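Local coordinates for protein uncharacterized esterase YxiM (Bacillus subtilis, PDB 2O14) that probably acts as a hydrolase of the GDSL esterase family, its catalytic domain preceded by a galactose-binding-like beta domain, at residues G43-V55 / V67-N81. Residues are numbered along the deposited sequence; the frame is centred on the assembly and turned at random.
Sequences GYGFQTPENMRDV and VEFLAYGTKSNNTFN
Two antiparallel strand pairs of the galactose-binding-like beta domain meet here: hairpin strands 52-56 and 65-69 belong to one sheet, edge strand 44-46 and strand 80-83 to the other. In the hairpin, Arg53 and Glu68 form a hydrogen-bonded pair, and Glu68 N reaches Arg53 O at 2.7 Å. Gly45 and Asn81 do the same in the second sheet. Gln47 N extends that pairing to Thr79 O, in a nearly straight bond (167°).

Selenomethionine Met52 lies on the buried side. Its chain is bent at chi2 and chi3, which brings CE over the centre of the Phe69 ring, 3.6 Å from the centroid. This is a CH-pi contact, with SE closer to the rim in a Met-aromatic contact. Met52 CG lies over one face of the Phe46 ring. The opposite face takes the edge of Phe80, in an edge-to-face pair with planes at 61°. Phe46 CZ also touches Val67 CG2 at 3.9 Å. Leu147 of the adjacent strand 146-156 and Leu135 of strand 131-138 in the other sheet also touch Phe69. An alanine in place of Phe69 would probably leave the Met52 methyl without its ring face and open a gap between it and Leu135 and Leu147.

At the outer end, Leu70 CD1 lies over one face of the Arg53 guanidinium. A water accepts from Arg53 NH2 at 2.7 Å and donates to Glu68 OE1.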
loop_
_atom_site.group_PDB
_atom_site.type_symbol
_atom_site.label_atom_id
_atom_site.label_comp_id
_atom_site.label_asym_id
_atom_site.label_seq_id
_atom_site.Cartn_x
_atom_site.Cartn_y
_atom_site.Cartn_z
ATOM N N GLY A 43 22.109 -4.098 20.655
ATOM C CA GLY A 43 20.726 -4.336 20.277
ATOM C C GLY A 43 20.294 -3.857 18.902
ATOM O O GLY A 43 19.110 -3.923 18.569
ATOM N N TYR A 44 21.231 -3.385 18.087
ATOM C CA TYR A 44 20.876 -2.904 16.754
ATOM C C TYR A 44 22.099 -2.807 15.847
ATOM O O TYR A 44 23.242 -2.880 16.311
ATOM C CB TYR A 44 20.226 -1.523 16.850
ATOM C CG TYR A 44 21.167 -0.472 17.391
ATOM C CD1 TYR A 44 21.259 -0.223 18.758
ATOM C CD2 TYR A 44 22.004 0.239 16.537
ATOM C CE1 TYR A 44 22.170 0.714 19.263
ATOM C CE2 TYR A 44 22.918 1.172 17.028
ATOM C CZ TYR A 44 22.997 1.402 18.388
ATOM O OH TYR A 44 23.927 2.296 18.866
ATOM N N GLY A 45 21.854 -2.607 14.555
ATOM C CA GLY A 45 22.946 -2.490 13.607
ATOM C C GLY A 45 22.649 -3.217 12.312
ATOM O O GLY A 45 21.673 -3.961 12.220
ATOM N N PHE A 46 23.495 -3.014 11.310
ATOM C CA PHE A 46 23.300 -3.653 10.020
ATOM C C PHE A 46 23.883 -5.059 9.943
ATOM O O PHE A 46 25.011 -5.308 10.368
ATOM C CB PHE A 46 23.882 -2.765 8.927
ATOM C CG PHE A 46 23.153 -1.469 8.773
ATOM C CD1 PHE A 46 21.904 -1.428 8.162
ATOM C CD2 PHE A 46 23.702 -0.287 9.261
ATOM C CE1 PHE A 46 21.213 -0.226 8.040
ATOM C CE2 PHE A 46 23.016 0.921 9.144
ATOM C CZ PHE A 46 21.770 0.950 8.532
ATOM N N GLN A 47 23.095 -5.973 9.389
ATOM C CA GLN A 47 23.487 -7.370 9.258
ATOM C C GLN A 47 24.649 -7.552 8.292
ATOM O O GLN A 47 25.540 -8.361 8.537
ATOM C CB GLN A 47 22.286 -8.200 8.795
ATOM C CG GLN A 47 22.538 -9.701 8.779
ATOM C CD GLN A 47 23.022 -10.220 10.127
ATOM O OE1 GLN A 47 22.376 -10.009 11.154
ATOM N NE2 GLN A 47 24.165 -10.903 10.128
ATOM N N THR A 48 24.615 -6.811 7.188
ATOM C CA THR A 48 25.662 -6.865 6.175
ATOM C C THR A 48 26.073 -5.434 5.820
ATOM O O THR A 48 25.658 -4.890 4.796
ATOM C CB THR A 48 25.178 -7.609 4.895
ATOM O OG1 THR A 48 24.070 -6.909 4.308
ATOM C CG2 THR A 48 24.740 -9.035 5.248
ATOM N N PRO A 49 26.901 -4.807 6.676
ATOM C CA PRO A 49 27.385 -3.431 6.479
ATOM C C PRO A 49 28.081 -3.196 5.133
ATOM O O PRO A 49 28.089 -2.079 4.627
ATOM C CB PRO A 49 28.353 -3.224 7.645
ATOM C CG PRO A 49 27.893 -4.191 8.684
ATOM C CD PRO A 49 27.484 -5.401 7.894
ATOM N N GLU A 50 28.671 -4.241 4.555
ATOM C CA GLU A 50 29.374 -4.099 3.275
ATOM C C GLU A 50 28.465 -3.591 2.159
ATOM O O GLU A 50 28.941 -3.027 1.176
ATOM C CB GLU A 50 29.996 -5.433 2.837
ATOM C CG GLU A 50 28.975 -6.530 2.554
ATOM C CD GLU A 50 28.733 -7.437 3.752
ATOM O OE1 GLU A 50 28.785 -6.948 4.904
ATOM O OE2 GLU A 50 28.476 -8.642 3.536
ATOM N N ASN A 51 27.158 -3.787 2.304
ATOM C CA ASN A 51 26.216 -3.342 1.283
ATOM C C ASN A 51 25.415 -2.116 1.702
ATOM O O ASN A 51 24.352 -1.837 1.145
ATOM C CB ASN A 51 25.268 -4.490 0.909
ATOM C CG ASN A 51 25.943 -5.539 0.036
ATOM O OD1 ASN A 51 25.569 -6.713 0.048
ATOM N ND2 ASN A 51 26.933 -5.116 -0.733
HETATM N N MSE A 52 25.927 -1.388 2.689
HETATM C CA MSE A 52 25.278 -0.176 3.178
HETATM C C MSE A 52 26.239 0.978 2.925
HETATM O O MSE A 52 27.459 0.792 2.949
HETATM C CB MSE A 52 24.998 -0.275 4.679
HETATM C CG MSE A 52 24.086 -1.412 5.099
HETATM SE SE MSE A 52 22.276 -1.343 4.391
HETATM C CE MSE A 52 21.874 0.500 4.811
ATOM N N ARG A 53 25.699 2.167 2.689
ATOM C CA ARG A 53 26.532 3.336 2.433
ATOM C C ARG A 53 25.918 4.603 3.028
ATOM O O ARG A 53 24.708 4.790 2.972
ATOM C CB ARG A 53 26.712 3.508 0.925
ATOM C CG ARG A 53 27.444 4.771 0.502
ATOM C CD ARG A 53 27.591 4.806 -1.011
ATOM N NE ARG A 53 28.356 3.659 -1.493
ATOM C CZ ARG A 53 28.330 3.210 -2.745
ATOM N NH1 ARG A 53 29.065 2.160 -3.091
ATOM N NH2 ARG A 53 27.559 3.803 -3.650
ATOM N N ASP A 54 26.748 5.462 3.610
ATOM C CA ASP A 54 26.260 6.714 4.187
ATOM C C ASP A 54 26.080 7.723 3.062
ATOM O O ASP A 54 26.966 7.884 2.230
ATOM C CB ASP A 54 27.260 7.284 5.195
ATOM C CG ASP A 54 27.381 6.440 6.438
ATOM O OD1 ASP A 54 26.329 6.015 6.958
ATOM O OD2 ASP A 54 28.522 6.220 6.903
ATOM N N VAL A 55 24.939 8.401 3.028
ATOM C CA VAL A 55 24.710 9.391 1.983
ATOM C C VAL A 55 23.992 10.610 2.532
ATOM O O VAL A 55 23.277 10.539 3.536
ATOM C CB VAL A 55 23.868 8.813 0.807
ATOM C CG1 VAL A 55 24.608 7.646 0.150
ATOM C CG2 VAL A 55 22.504 8.369 1.307
ATOM N N VAL A 67 21.274 6.423 5.051
ATOM C CA VAL A 67 22.077 5.276 4.650
ATOM C C VAL A 67 21.385 4.769 3.397
ATOM O O VAL A 67 20.163 4.894 3.266
ATOM C CB VAL A 67 22.072 4.134 5.699
ATOM C CG1 VAL A 67 22.982 4.489 6.873
ATOM C CG2 VAL A 67 20.657 3.874 6.174
ATOM N N GLU A 68 22.158 4.223 2.470
ATOM C CA GLU A 68 21.593 3.687 1.240
ATOM C C GLU A 68 21.769 2.172 1.187
ATOM O O GLU A 68 22.853 1.655 1.460
ATOM C CB GLU A 68 22.273 4.306 0.024
ATOM C CG GLU A 68 21.679 3.840 -1.282
ATOM C CD GLU A 68 22.318 4.500 -2.477
ATOM O OE1 GLU A 68 23.049 5.498 -2.288
ATOM O OE2 GLU A 68 22.077 4.025 -3.607
ATOM N N PHE A 69 20.699 1.465 0.858
ATOM C CA PHE A 69 20.772 0.014 0.752
ATOM C C PHE A 69 21.240 -0.310 -0.663
ATOM O O PHE A 69 20.509 -0.089 -1.632
ATOM C CB PHE A 69 19.401 -0.598 1.018
ATOM C CG PHE A 69 18.941 -0.453 2.443
ATOM C CD1 PHE A 69 19.037 -1.518 3.332
ATOM C CD2 PHE A 69 18.417 0.756 2.901
ATOM C CE1 PHE A 69 18.612 -1.385 4.659
ATOM C CE2 PHE A 69 17.990 0.898 4.225
ATOM C CZ PHE A 69 18.089 -0.173 5.100
ATOM N N LEU A 70 22.466 -0.818 -0.770
ATOM C CA LEU A 70 23.061 -1.169 -2.055
ATOM C C LEU A 70 22.570 -2.531 -2.548
ATOM O O LEU A 70 22.550 -2.805 -3.747
ATOM C CB LEU A 70 24.585 -1.160 -1.939
ATOM C CG LEU A 70 25.174 0.184 -1.506
ATOM C CD1 LEU A 70 26.694 0.086 -1.446
ATOM C CD2 LEU A 70 24.748 1.266 -2.482
ATOM N N ALA A 71 22.197 -3.386 -1.608
ATOM C CA ALA A 71 21.651 -4.694 -1.921
ATOM C C ALA A 71 20.232 -4.586 -1.382
ATOM O O ALA A 71 20.017 -4.005 -0.319
ATOM C CB ALA A 71 22.424 -5.779 -1.194
ATOM N N TYR A 72 19.255 -5.107 -2.117
ATOM C CA TYR A 72 17.873 -5.029 -1.661
ATOM C C TYR A 72 17.047 -6.240 -2.080
ATOM O O TYR A 72 17.593 -7.248 -2.521
ATOM C CB TYR A 72 17.223 -3.737 -2.170
ATOM C CG TYR A 72 17.442 -3.505 -3.640
ATOM C CD1 TYR A 72 18.596 -2.878 -4.100
ATOM C CD2 TYR A 72 16.527 -3.972 -4.574
ATOM C CE1 TYR A 72 18.833 -2.729 -5.461
ATOM C CE2 TYR A 72 16.753 -3.832 -5.932
ATOM C CZ TYR A 72 17.906 -3.213 -6.368
ATOM O OH TYR A 72 18.136 -3.108 -7.716
ATOM N N GLY A 73 15.728 -6.120 -1.949
ATOM C CA GLY A 73 14.825 -7.218 -2.264
ATOM C C GLY A 73 14.249 -7.692 -0.936
ATOM O O GLY A 73 14.963 -7.715 0.068
ATOM N N THR A 74 12.976 -8.077 -0.917
ATOM C CA THR A 74 12.327 -8.503 0.324
ATOM C C THR A 74 13.016 -9.626 1.101
ATOM O O THR A 74 12.829 -9.747 2.309
ATOM C CB THR A 74 10.851 -8.908 0.073
ATOM O OG1 THR A 74 10.799 -10.075 -0.758
ATOM C CG2 THR A 74 10.095 -7.763 -0.613
ATOM N N LYS A 75 13.809 -10.446 0.420
ATOM C CA LYS A 75 14.507 -11.548 1.083
ATOM C C LYS A 75 15.976 -11.234 1.338
ATOM O O LYS A 75 16.720 -12.066 1.849
ATOM C CB LYS A 75 14.402 -12.821 0.240
ATOM C CG LYS A 75 13.279 -13.759 0.661
ATOM C CD LYS A 75 11.934 -13.064 0.720
ATOM C CE LYS A 75 10.855 -14.045 1.138
ATOM N NZ LYS A 75 9.517 -13.430 1.174
ATOM N N SER A 76 16.395 -10.028 0.988
ATOM C CA SER A 76 17.787 -9.647 1.188
ATOM C C SER A 76 18.182 -9.674 2.663
ATOM O O SER A 76 17.368 -9.388 3.543
ATOM C CB SER A 76 18.032 -8.249 0.621
ATOM O OG SER A 76 19.380 -7.868 0.806
ATOM N N ASN A 77 19.432 -10.031 2.924
ATOM C CA ASN A 77 19.949 -10.073 4.283
ATOM C C ASN A 77 20.523 -8.713 4.630
ATOM O O ASN A 77 20.964 -8.491 5.758
ATOM C CB ASN A 77 21.047 -11.134 4.413
ATOM C CG ASN A 77 20.485 -12.528 4.583
ATOM O OD1 ASN A 77 21.132 -13.517 4.240
ATOM N ND2 ASN A 77 19.272 -12.615 5.129
ATOM N N ASN A 78 20.519 -7.810 3.648
ATOM C CA ASN A 78 21.033 -6.459 3.838
ATOM C C ASN A 78 20.025 -5.623 4.628
ATOM O O ASN A 78 19.497 -4.632 4.122
ATOM C CB ASN A 78 21.282 -5.787 2.483
ATOM C CG ASN A 78 22.076 -4.494 2.612
ATOM O OD1 ASN A 78 21.940 -3.578 1.797
ATOM N ND2 ASN A 78 22.924 -4.422 3.629
ATOM N N THR A 79 19.761 -6.013 5.868
ATOM C CA THR A 79 18.797 -5.281 6.688
ATOM C C THR A 79 19.397 -4.547 7.876
ATOM O O THR A 79 20.560 -4.727 8.229
ATOM C CB THR A 79 17.738 -6.228 7.280
ATOM O OG1 THR A 79 18.400 -7.281 8.001
ATOM C CG2 THR A 79 16.857 -6.818 6.182
ATOM N N PHE A 80 18.574 -3.697 8.475
ATOM C CA PHE A 80 18.939 -2.993 9.690
ATOM C C PHE A 80 18.192 -3.844 10.709
ATOM O O PHE A 80 16.984 -4.046 10.564
ATOM C CB PHE A 80 18.362 -1.579 9.708
ATOM C CG PHE A 80 18.361 -0.945 11.074
ATOM C CD1 PHE A 80 19.556 -0.579 11.688
ATOM C CD2 PHE A 80 17.165 -0.733 11.753
ATOM C CE1 PHE A 80 19.559 -0.009 12.959
ATOM C CE2 PHE A 80 17.154 -0.166 13.024
ATOM C CZ PHE A 80 18.354 0.197 13.628
ATOM N N ASN A 81 18.887 -4.354 11.716
ATOM C CA ASN A 81 18.231 -5.177 12.727
ATOM C C ASN A 81 18.147 -4.440 14.047
ATOM O O ASN A 81 19.013 -3.625 14.372
ATOM C CB ASN A 81 18.999 -6.476 12.977
ATOM C CG ASN A 81 19.386 -7.182 11.704
ATOM O OD1 ASN A 81 18.705 -7.070 10.687
ATOM N ND2 ASN A 81 20.479 -7.935 11.758
HETATM O O HOH W 1 22.859 -4.585 6.352
HETATM O O HOH W 2 25.743 5.807 -3.291
#